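Local coordinates for protein 1,3-alpha-isomaltosidase (Kribbella flavida DSM 17836, PDB 5X3I) that hydrolyses the alpha-1,3-glucosidic linkages of cyclobis-(1-6)-alpha-nigerosyl, a cyclic tetrasaccharide derived from starch, to release isomaltose inside the cell, at residues A[219-227]-A[520-528]; A[298-309]-A[590-601]. The protein carries 1 engineered substitution. One frame throughout, in Å; residues are numbered along the deposited sequence.

Interaction 1 of 2, residues A[219-227]-A[520-528]; sequences RTYLPMPFA and RAGFTGSQA
Tyr221 and Arg520 meet where the N-terminal galactose mutarotase-like domain lies against the TIM barrel, on the loop that follows barrel strand 517-519. The tyrosine ring has CB of Arg520 over one face, while its CE1 sits over a face of the guanidinium, 3.6 Å from NE; the two planes are 31° apart. Arg520 gets there with CG wedged between backbone N and carbonyl carbon (chi1 73°) and a chain extended from CG to NE. Both polar ends look past the contact into the active site: Tyr221 OH bonds to the backbone N of Asp536, the inferred proton donor, and Arg520 NE forms a salt bridge with Glu474, an active-site residue by similarity. One backbone hydrogen bond joins the segments, Gly522 N to Tyr221 O at 3.2 Å, its donor above the carbonyl plane. Leu222 packs on the bare backbone of Gly522, its CG 3.7 Å from Gly522 CA. Its own N is held by Thr220 OG1 in an ST turn.

Beyond Gly522, Phe523 begins a type II turn to Ser526. Its CB starts away from 219-227, but the side chain returns and runs at about a right angle to those of Pro223 and Pro225, Phe523 CZ lying 3.7 Å from Pro225 CD. Ser526 OG accepts from Phe523 N, and Gly525 adopts a positive phi within the turn. Thr524 OG1 comes within 3.2 Å of Pro225 CD, the ring carbon next to the proline N. Met224 leaves its backbone beside N (chi1 -50°) and then runs fully extended to meet the bent Gln527 from the opposite direction. Gln527 NE2, which donates to Cys557 O, lies 3.4 Å from Met224 SD and also touches its CE.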
loop_
_atom_site.group_PDB
_atom_site.type_symbol
_atom_site.label_atom_id
_atom_site.label_comp_id
_atom_site.label_asym_id
_atom_site.label_seq_id
_atom_site.Cartn_x
_atom_site.Cartn_y
_atom_site.Cartn_z
ATOM N N ARG A 219 2.210 -9.529 4.223
ATOM C CA ARG A 219 2.944 -8.332 3.816
ATOM C C ARG A 219 1.995 -7.164 3.550
ATOM O O ARG A 219 0.778 -7.339 3.547
ATOM C CB ARG A 219 3.786 -8.644 2.573
ATOM C CG ARG A 219 4.726 -9.835 2.774
ATOM C CD ARG A 219 5.358 -10.340 1.480
ATOM N NE ARG A 219 6.265 -11.460 1.745
ATOM C CZ ARG A 219 6.791 -12.247 0.812
ATOM N NH1 ARG A 219 6.510 -12.052 -0.468
ATOM N NH2 ARG A 219 7.600 -13.235 1.165
ATOM N N THR A 220 2.546 -5.979 3.298
ATOM C CA THR A 220 1.688 -4.832 3.055
ATOM C C THR A 220 2.345 -3.701 2.259
ATOM O O THR A 220 3.540 -3.472 2.346
ATOM C CB THR A 220 1.163 -4.272 4.400
ATOM O OG1 THR A 220 0.295 -3.155 4.175
ATOM C CG2 THR A 220 2.323 -3.847 5.295
ATOM N N TYR A 221 1.516 -2.965 1.526
ATOM C CA TYR A 221 1.934 -1.735 0.872
ATOM C C TYR A 221 2.076 -0.568 1.853
ATOM O O TYR A 221 2.697 0.436 1.545
ATOM C CB TYR A 221 0.922 -1.294 -0.187
ATOM C CG TYR A 221 0.439 -2.296 -1.210
ATOM C CD1 TYR A 221 1.053 -2.396 -2.439
ATOM C CD2 TYR A 221 -0.695 -3.052 -0.980
ATOM C CE1 TYR A 221 0.581 -3.246 -3.397
ATOM C CE2 TYR A 221 -1.181 -3.903 -1.930
ATOM C CZ TYR A 221 -0.535 -4.004 -3.137
ATOM O OH TYR A 221 -1.004 -4.857 -4.094
ATOM N N LEU A 222 1.435 -0.676 3.004
ATOM C CA LEU A 222 1.291 0.474 3.883
ATOM C C LEU A 222 1.540 0.102 5.349
ATOM O O LEU A 222 0.614 0.091 6.148
ATOM C CB LEU A 222 -0.107 1.084 3.725
ATOM C CG LEU A 222 -0.254 2.609 3.863
ATOM C CD1 LEU A 222 -1.693 3.075 3.530
ATOM C CD2 LEU A 222 0.193 3.141 5.218
ATOM N N PRO A 223 2.787 -0.249 5.688
ATOM C CA PRO A 223 3.131 -0.552 7.084
ATOM C C PRO A 223 3.344 0.704 7.913
ATOM O O PRO A 223 3.693 1.720 7.331
ATOM C CB PRO A 223 4.438 -1.328 6.955
ATOM C CG PRO A 223 5.102 -0.712 5.778
ATOM C CD PRO A 223 3.976 -0.291 4.817
ATOM N N MET A 224 3.155 0.629 9.230
ATOM C CA MET A 224 3.679 1.642 10.151
ATOM C C MET A 224 4.254 0.993 11.429
ATOM O O MET A 224 3.660 0.077 11.966
ATOM C CB MET A 224 2.600 2.643 10.567
ATOM C CG MET A 224 1.787 3.264 9.450
ATOM S SD MET A 224 0.634 4.471 10.127
ATOM C CE MET A 224 -0.282 4.866 8.618
ATOM N N PRO A 225 5.368 1.522 11.952
ATOM C CA PRO A 225 5.910 0.966 13.202
ATOM C C PRO A 225 5.132 1.489 14.403
ATOM O O PRO A 225 5.676 2.199 15.234
ATOM C CB PRO A 225 7.346 1.471 13.211
ATOM C CG PRO A 225 7.293 2.758 12.455
ATOM C CD PRO A 225 6.232 2.576 11.399
ATOM N N PHE A 226 3.848 1.184 14.447
ATOM C CA PHE A 226 2.967 1.710 15.479
ATOM C C PHE A 226 1.871 0.704 15.740
ATOM O O PHE A 226 1.412 0.046 14.822
ATOM C CB PHE A 226 2.364 3.067 15.071
ATOM C CG PHE A 226 1.081 3.403 15.802
ATOM C CD1 PHE A 226 1.114 4.096 17.000
ATOM C CD2 PHE A 226 -0.147 2.994 15.310
ATOM C CE1 PHE A 226 -0.054 4.394 17.684
ATOM C CE2 PHE A 226 -1.322 3.287 15.998
ATOM C CZ PHE A 226 -1.270 3.983 17.185
ATOM N N ALA A 227 1.448 0.581 16.991
ATOM C CA ALA A 227 0.332 -0.297 17.319
ATOM C C ALA A 227 -0.331 0.069 18.638
ATOM O O ALA A 227 0.288 0.674 19.507
ATOM C CB ALA A 227 0.792 -1.736 17.371
ATOM N N ARG A 520 -2.221 3.249 -3.048
ATOM C CA ARG A 520 -2.080 1.977 -2.336
ATOM C C ARG A 520 -0.971 1.985 -1.269
ATOM O O ARG A 520 -1.098 1.354 -0.235
ATOM C CB ARG A 520 -1.876 0.832 -3.326
ATOM C CG ARG A 520 -0.508 0.775 -3.985
ATOM C CD ARG A 520 -0.471 -0.262 -5.091
ATOM N NE ARG A 520 0.868 -0.388 -5.644
ATOM C CZ ARG A 520 1.154 -0.928 -6.822
ATOM N NH1 ARG A 520 0.185 -1.382 -7.608
ATOM N NH2 ARG A 520 2.421 -1.007 -7.214
ATOM N N ALA A 521 0.108 2.714 -1.540
ATOM C CA ALA A 521 1.334 2.621 -0.766
ATOM C C ALA A 521 1.501 3.799 0.166
ATOM O O ALA A 521 1.033 4.895 -0.116
ATOM C CB ALA A 521 2.530 2.520 -1.676
ATOM N N GLY A 522 2.141 3.551 1.303
ATOM C CA GLY A 522 2.385 4.599 2.265
ATOM C C GLY A 522 3.195 4.136 3.459
ATOM O O GLY A 522 3.712 3.016 3.484
ATOM N N PHE A 523 3.286 5.008 4.450
ATOM C CA PHE A 523 4.071 4.772 5.648
ATOM C C PHE A 523 3.547 5.732 6.694
ATOM O O PHE A 523 2.553 6.423 6.464
ATOM C CB PHE A 523 5.571 5.002 5.401
ATOM C CG PHE A 523 6.479 4.346 6.429
ATOM C CD1 PHE A 523 6.613 2.970 6.475
ATOM C CD2 PHE A 523 7.189 5.113 7.346
ATOM C CE1 PHE A 523 7.448 2.367 7.414
ATOM C CE2 PHE A 523 8.017 4.518 8.298
ATOM C CZ PHE A 523 8.149 3.146 8.325
ATOM N N THR A 524 4.239 5.791 7.825
ATOM C CA THR A 524 3.978 6.784 8.848
ATOM C C THR A 524 3.927 8.178 8.220
ATOM O O THR A 524 4.828 8.562 7.494
ATOM C CB THR A 524 5.094 6.763 9.939
ATOM O OG1 THR A 524 5.210 5.449 10.511
ATOM C CG2 THR A 524 4.799 7.774 11.025
ATOM N N GLY A 525 2.871 8.929 8.508
ATOM C CA GLY A 525 2.698 10.245 7.919
ATOM C C GLY A 525 1.735 10.292 6.736
ATOM O O GLY A 525 1.208 11.355 6.419
ATOM N N SER A 526 1.491 9.149 6.098
ATOM C CA SER A 526 0.550 9.085 4.979
ATOM C C SER A 526 -0.881 9.504 5.360
ATOM O O SER A 526 -1.681 9.841 4.487
ATOM C CB SER A 526 0.524 7.680 4.373
ATOM O OG SER A 526 1.669 7.452 3.590
ATOM N N GLN A 527 -1.184 9.495 6.656
ATOM C CA GLN A 527 -2.496 9.894 7.159
ATOM C C GLN A 527 -2.917 11.272 6.620
ATOM O O GLN A 527 -4.092 11.523 6.396
ATOM C CB GLN A 527 -2.513 9.929 8.696
ATOM C CG GLN A 527 -2.310 8.582 9.414
ATOM C CD GLN A 527 -0.852 8.316 9.763
ATOM O OE1 GLN A 527 0.048 8.810 9.094
ATOM N NE2 GLN A 527 -0.618 7.529 10.823
ATOM N N ALA A 528 -1.946 12.151 6.429
ATOM C CA ALA A 528 -2.231 13.514 6.025
ATOM C C ALA A 528 -2.515 13.650 4.530
ATOM O O ALA A 528 -2.892 14.721 4.082
ATOM C CB ALA A 528 -1.076 14.429 6.418
#

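Interaction 2 of 2, residues A[298-309]-A[590-601]; sequences VFRLWASGNEWN and PIMQYHSEFNHH
Trp302 and Gln593 pair their backbones where the first and last strands of the TIM barrel, 302-304 and 591-593, run parallel and close the cylinder. Trp302 uses both backbone polar atoms: its N donates to Met592 O at 2.8 Å, in the carbonyl plane, and its O accepts from Tyr594 N. Its indole NE1 turns back to Val298 O, while Ile591 CG2 sits over a face of the five-membered ring. Just before strand 302-304 one water donates to Val298 O and Arg300 O and accepts from Met592 N. Beyond the bridge, Ala303 CA packs over a face of Tyr594, whose OH bonds to His321. Ser304 OG lies 2.8 Å from His595 ND1, and a water links the same hydroxyl to Gln593 OE1; Gln593 NE2 is taken by Asp565. A second water joins Ser304 O to Ser596 OG, and Asn306 N donates to Ser596 O at 2.9 Å.

Glu307 ties down the far loop. CG beside the backbone N (chi1 -66°) and an extended chain carry OE2 to Asn599 N at 2.9 Å and His601 N at 2.7 Å, which come from above opposite faces of the carboxylate plane through bent bonds. OE1 accepts from two waters; one also contacts His601 ND1, the other accepts from Asn599 ND2. The carboxylate stacks on the His601 ring with planes 6° apart, and Glu307 OE2 lies 4.2 Å from His601 ND1. Asn306 OD1 meets the edge of Phe598, while its ND2 bonds to Glu334. Two backbone N-H groups on OE2 and two waters on OE1 would help to keep the Glu307 carboxylate ionised; any positive charge on His601, which is not seen, would add to this.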
loop_
_atom_site.group_PDB
_atom_site.type_symbol
_atom_site.label_atom_id
_atom_site.label_comp_id
_atom_site.label_asym_id
_atom_site.label_seq_id
_atom_site.Cartn_x
_atom_site.Cartn_y
_atom_site.Cartn_z
ATOM N N VAL A 298 -16.294 12.379 -2.365
ATOM C CA VAL A 298 -15.463 11.166 -2.327
ATOM C C VAL A 298 -16.259 9.997 -1.761
ATOM O O VAL A 298 -15.909 8.840 -1.981
ATOM C CB VAL A 298 -14.146 11.336 -1.500
ATOM C CG1 VAL A 298 -13.365 12.532 -1.984
ATOM C CG2 VAL A 298 -14.424 11.424 0.002
ATOM N N PHE A 299 -17.362 10.297 -1.082
ATOM C CA PHE A 299 -18.181 9.243 -0.505
ATOM C C PHE A 299 -19.193 8.631 -1.468
ATOM O O PHE A 299 -19.926 7.722 -1.100
ATOM C CB PHE A 299 -18.890 9.767 0.738
ATOM C CG PHE A 299 -17.962 10.028 1.876
ATOM C CD1 PHE A 299 -17.196 8.996 2.403
ATOM C CD2 PHE A 299 -17.839 11.288 2.418
ATOM C CE1 PHE A 299 -16.325 9.219 3.454
ATOM C CE2 PHE A 299 -16.970 11.515 3.481
ATOM C CZ PHE A 299 -16.222 10.483 3.993
ATOM N N ARG A 300 -19.214 9.098 -2.710
ATOM C CA ARG A 300 -20.067 8.471 -3.702
ATOM C C ARG A 300 -19.359 7.276 -4.337
ATOM O O ARG A 300 -18.187 7.038 -4.074
ATOM C CB ARG A 300 -20.470 9.487 -4.772
ATOM C CG ARG A 300 -21.158 10.721 -4.208
ATOM C CD ARG A 300 -21.561 11.667 -5.309
ATOM N NE ARG A 300 -22.577 11.089 -6.174
ATOM C CZ ARG A 300 -22.970 11.625 -7.325
ATOM N NH1 ARG A 300 -22.401 12.745 -7.767
ATOM N NH2 ARG A 300 -23.923 11.043 -8.039
ATOM N N LEU A 301 -20.052 6.558 -5.210
ATOM C CA LEU A 301 -19.460 5.379 -5.825
ATOM C C LEU A 301 -18.359 5.770 -6.805
ATOM O O LEU A 301 -18.533 6.684 -7.621
ATOM C CB LEU A 301 -20.519 4.542 -6.538
ATOM C CG LEU A 301 -19.990 3.414 -7.436
ATOM C CD1 LEU A 301 -19.237 2.360 -6.615
ATOM C CD2 LEU A 301 -21.124 2.768 -8.251
ATOM N N TRP A 302 -17.226 5.088 -6.694
ATOM C CA TRP A 302 -16.120 5.218 -7.638
ATOM C C TRP A 302 -16.153 4.089 -8.662
ATOM O O TRP A 302 -16.155 2.913 -8.298
ATOM C CB TRP A 302 -14.766 5.203 -6.917
ATOM C CG TRP A 302 -14.488 6.359 -6.026
ATOM C CD1 TRP A 302 -15.287 6.847 -5.033
ATOM C CD2 TRP A 302 -13.310 7.166 -6.026
ATOM N NE1 TRP A 302 -14.681 7.909 -4.424
ATOM C CE2 TRP A 302 -13.464 8.127 -5.010
ATOM C CE3 TRP A 302 -12.132 7.165 -6.784
ATOM C CZ2 TRP A 302 -12.488 9.077 -4.726
ATOM C CZ3 TRP A 302 -11.161 8.115 -6.503
ATOM C CH2 TRP A 302 -11.347 9.059 -5.484
ATOM N N ALA A 303 -16.158 4.447 -9.941
ATOM C CA ALA A 303 -16.168 3.454 -11.001
ATOM C C ALA A 303 -14.814 3.427 -11.671
ATOM O O ALA A 303 -14.192 4.469 -11.856
ATOM C CB ALA A 303 -17.260 3.738 -12.016
ATOM N N SER A 304 -14.352 2.228 -12.002
ATOM C CA SER A 304 -13.058 2.070 -12.626
ATOM C C SER A 304 -12.969 0.788 -13.467
ATOM O O SER A 304 -13.628 -0.200 -13.168
ATOM C CB SER A 304 -11.969 2.069 -11.534
ATOM O OG SER A 304 -10.673 2.082 -12.074
ATOM N N GLY A 305 -12.175 0.827 -14.532
ATOM C CA GLY A 305 -11.552 -0.385 -15.019
ATOM C C GLY A 305 -10.428 -0.104 -15.994
ATOM O O GLY A 305 -10.513 0.785 -16.850
ATOM N N ASN A 306 -9.437 -0.988 -15.980
ATOM C CA ASN A 306 -8.171 -0.626 -16.589
ATOM C C ASN A 306 -8.299 -0.544 -18.096
ATOM O O ASN A 306 -7.626 0.237 -18.741
ATOM C CB ASN A 306 -7.069 -1.612 -16.218
ATOM C CG ASN A 306 -5.791 -1.320 -16.952
ATOM O OD1 ASN A 306 -5.562 -1.844 -18.033
ATOM N ND2 ASN A 306 -4.985 -0.428 -16.405
ATOM N N GLU A 307 -9.216 -1.324 -18.639
ATOM C CA GLU A 307 -9.363 -1.394 -20.075
ATOM C C GLU A 307 -10.226 -0.266 -20.655
ATOM O O GLU A 307 -10.490 -0.274 -21.855
ATOM C CB GLU A 307 -9.901 -2.764 -20.487
ATOM C CG GLU A 307 -8.894 -3.855 -20.184
ATOM C CD GLU A 307 -9.190 -5.159 -20.884
ATOM O OE1 GLU A 307 -10.373 -5.440 -21.148
ATOM O OE2 GLU A 307 -8.230 -5.901 -21.165
ATOM N N TRP A 308 -10.657 0.714 -19.855
ATOM C CA TRP A 308 -11.355 1.782 -20.538
ATOM C C TRP A 308 -10.267 2.761 -20.913
ATOM O O TRP A 308 -9.990 3.724 -20.203
ATOM C CB TRP A 308 -12.361 2.451 -19.590
ATOM C CG TRP A 308 -13.303 1.517 -18.867
ATOM C CD1 TRP A 308 -13.701 0.282 -19.275
ATOM C CD2 TRP A 308 -13.995 1.772 -17.635
ATOM N NE1 TRP A 308 -14.585 -0.252 -18.379
ATOM C CE2 TRP A 308 -14.786 0.643 -17.362
ATOM C CE3 TRP A 308 -14.033 2.852 -16.745
ATOM C CZ2 TRP A 308 -15.584 0.549 -16.223
ATOM C CZ3 TRP A 308 -14.818 2.753 -15.607
ATOM C CH2 TRP A 308 -15.589 1.614 -15.362
ATOM N N ASN A 309 -9.758 2.550 -22.120
ATOM C CA ASN A 309 -8.569 3.234 -22.610
ATOM C C ASN A 309 -8.790 4.266 -23.701
ATOM O O ASN A 309 -7.827 4.686 -24.338
ATOM C CB ASN A 309 -7.483 2.219 -22.995
ATOM C CG ASN A 309 -7.759 1.516 -24.278
ATOM O OD1 ASN A 309 -8.888 1.194 -24.590
ATOM N ND2 ASN A 309 -6.713 1.257 -25.027
ATOM N N PRO A 590 -15.657 3.469 4.084
ATOM C CA PRO A 590 -15.331 4.858 3.744
ATOM C C PRO A 590 -15.323 5.154 2.233
ATOM O O PRO A 590 -15.774 6.208 1.825
ATOM C CB PRO A 590 -13.933 5.041 4.339
ATOM C CG PRO A 590 -13.896 4.092 5.488
ATOM C CD PRO A 590 -14.662 2.890 5.006
ATOM N N ILE A 591 -14.815 4.226 1.435
ATOM C CA ILE A 591 -14.721 4.413 -0.002
ATOM C C ILE A 591 -15.247 3.187 -0.736
ATOM O O ILE A 591 -14.712 2.073 -0.594
ATOM C CB ILE A 591 -13.269 4.684 -0.458
ATOM C CG1 ILE A 591 -12.668 5.883 0.283
ATOM C CG2 ILE A 591 -13.215 4.874 -1.973
ATOM C CD1 ILE A 591 -13.221 7.227 -0.151
ATOM N N MET A 592 -16.290 3.417 -1.521
ATOM C CA MET A 592 -16.949 2.391 -2.305
ATOM C C MET A 592 -16.483 2.509 -3.742
ATOM O O MET A 592 -16.726 3.533 -4.406
ATOM C CB MET A 592 -18.473 2.530 -2.205
ATOM C CG MET A 592 -19.235 1.429 -2.914
ATOM S SD MET A 592 -21.016 1.686 -2.911
ATOM C CE MET A 592 -21.537 0.096 -3.545
ATOM N N GLN A 593 -15.769 1.485 -4.200
ATOM C CA GLN A 593 -15.125 1.509 -5.510
ATOM C C GLN A 593 -15.059 0.123 -6.141
ATOM O O GLN A 593 -14.738 -0.853 -5.459
ATOM C CB GLN A 593 -13.703 2.083 -5.383
ATOM C CG GLN A 593 -12.930 2.189 -6.698
ATOM C CD GLN A 593 -11.680 1.301 -6.775
ATOM O OE1 GLN A 593 -10.723 1.639 -7.460
ATOM N NE2 GLN A 593 -11.703 0.157 -6.099
ATOM N N TYR A 594 -15.305 0.035 -7.444
ATOM C CA TYR A 594 -15.012 -1.194 -8.165
ATOM C C TYR A 594 -13.935 -0.920 -9.203
ATOM O O TYR A 594 -13.747 0.214 -9.629
ATOM C CB TYR A 594 -16.266 -1.800 -8.819
ATOM C CG TYR A 594 -16.895 -1.026 -9.976
ATOM C CD1 TYR A 594 -16.332 -1.044 -11.242
ATOM C CD2 TYR A 594 -18.092 -0.341 -9.810
ATOM C CE1 TYR A 594 -16.916 -0.365 -12.302
ATOM C CE2 TYR A 594 -18.689 0.352 -10.876
ATOM C CZ TYR A 594 -18.094 0.325 -12.115
ATOM O OH TYR A 594 -18.658 0.992 -13.168
ATOM N N HIS A 595 -13.225 -1.974 -9.593
ATOM C CA HIS A 595 -12.075 -1.856 -10.478
ATOM C C HIS A 595 -11.790 -3.193 -11.158
ATOM O O HIS A 595 -12.229 -4.236 -10.684
ATOM C CB HIS A 595 -10.863 -1.369 -9.678
ATOM C CG HIS A 595 -9.631 -1.147 -10.500
ATOM N ND1 HIS A 595 -9.650 -0.513 -11.719
ATOM C CD2 HIS A 595 -8.337 -1.469 -10.263
ATOM C CE1 HIS A 595 -8.424 -0.456 -12.204
ATOM N NE2 HIS A 595 -7.608 -1.027 -11.337
ATOM N N SER A 596 -11.067 -3.163 -12.270
ATOM C CA SER A 596 -10.710 -4.387 -12.972
ATOM C C SER A 596 -9.332 -4.279 -13.616
ATOM O O SER A 596 -8.959 -3.235 -14.147
ATOM C CB SER A 596 -11.770 -4.735 -14.030
ATOM O OG SER A 596 -11.746 -3.830 -15.113
ATOM N N GLU A 597 -8.588 -5.381 -13.560
ATOM C CA GLU A 597 -7.211 -5.459 -14.045
ATOM C C GLU A 597 -7.128 -5.515 -15.566
ATOM O O GLU A 597 -8.044 -6.002 -16.216
ATOM C CB GLU A 597 -6.531 -6.704 -13.446
ATOM C CG GLU A 597 -5.032 -6.811 -13.673
ATOM C CD GLU A 597 -4.410 -7.992 -12.923
ATOM O OE1 GLU A 597 -4.989 -9.095 -12.924
ATOM O OE2 GLU A 597 -3.344 -7.800 -12.328
ATOM N N PHE A 598 -6.004 -5.066 -16.116
ATOM C CA PHE A 598 -5.706 -5.214 -17.534
ATOM C C PHE A 598 -5.830 -6.682 -17.957
ATOM O O PHE A 598 -5.269 -7.556 -17.313
ATOM C CB PHE A 598 -4.289 -4.708 -17.796
ATOM C CG PHE A 598 -3.810 -4.887 -19.209
ATOM C CD1 PHE A 598 -4.302 -4.098 -20.229
ATOM C CD2 PHE A 598 -2.820 -5.811 -19.504
ATOM C CE1 PHE A 598 -3.840 -4.247 -21.517
ATOM C CE2 PHE A 598 -2.357 -5.963 -20.789
ATOM C CZ PHE A 598 -2.862 -5.176 -21.795
ATOM N N ASN A 599 -6.678 -6.934 -18.950
ATOM C CA ASN A 599 -6.875 -8.247 -19.596
ATOM C C ASN A 599 -6.231 -8.485 -20.979
ATOM O O ASN A 599 -6.619 -9.424 -21.660
ATOM C CB ASN A 599 -8.361 -8.578 -19.677
ATOM C CG ASN A 599 -8.618 -10.081 -19.791
ATOM O OD1 ASN A 599 -7.769 -10.899 -19.427
ATOM N ND2 ASN A 599 -9.779 -10.445 -20.311
ATOM N N HIS A 600 -5.400 -7.564 -21.454
ATOM C CA HIS A 600 -4.884 -7.574 -22.832
ATOM C C HIS A 600 -5.971 -7.318 -23.865
ATOM O O HIS A 600 -5.849 -7.733 -25.014
ATOM C CB HIS A 600 -4.182 -8.900 -23.173
ATOM C CG HIS A 600 -3.042 -9.235 -22.268
ATOM N ND1 HIS A 600 -1.745 -8.848 -22.530
ATOM C CD2 HIS A 600 -3.002 -9.922 -21.104
ATOM C CE1 HIS A 600 -0.957 -9.277 -21.563
ATOM N NE2 HIS A 600 -1.694 -9.933 -20.685
ATOM N N HIS A 601 -6.989 -6.599 -23.473
ATOM C CA HIS A 601 -8.056 -6.218 -24.346
ATOM C C HIS A 601 -8.623 -7.402 -25.093
ATOM O O HIS A 601 -8.917 -7.303 -26.233
ATOM C CB HIS A 601 -7.593 -5.142 -25.296
ATOM C CG HIS A 601 -7.387 -3.826 -24.642
ATOM N ND1 HIS A 601 -8.430 -3.047 -24.224
ATOM C CD2 HIS A 601 -6.266 -3.165 -24.305
ATOM C CE1 HIS A 601 -7.959 -1.949 -23.674
ATOM N NE2 HIS A 601 -6.649 -1.996 -23.715
HETATM O O HOH W 1 -17.156 6.313 -1.747
HETATM O O HOH W 2 -14.291 -2.644 -14.534
HETATM O O HOH W 3 -9.374 3.037 -9.670
HETATM O O HOH W 4 -6.010 -0.675 -21.199
HETATM O O HOH W 5 -11.051 -4.350 -23.600
HETATM O O HOH W 6 -10.765 -8.150 -21.551
#

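Interactions 1 and 2 both involve the TIM barrel, their centres about 23 Å apart and their nearest atoms about 9 Å apart without touching. Along the chain they interleave: 219-227, 298-309, 520-528, then 590-601. Interaction 2 is internal to the barrel and joins its first strand to its eighth; interaction 1 sets strand 223-230, in the galactose mutarotase-like domain, against the loop between barrel strands 517-519 and 531-533. Both approach the catalytic centre: Tyr221 of interaction 1 and Glu597, which only borders interaction 2, lie about 4 and 5 Å, side chain to side chain, from Asp536. This is consistent with both contacts helping to frame the pocket around Asp536.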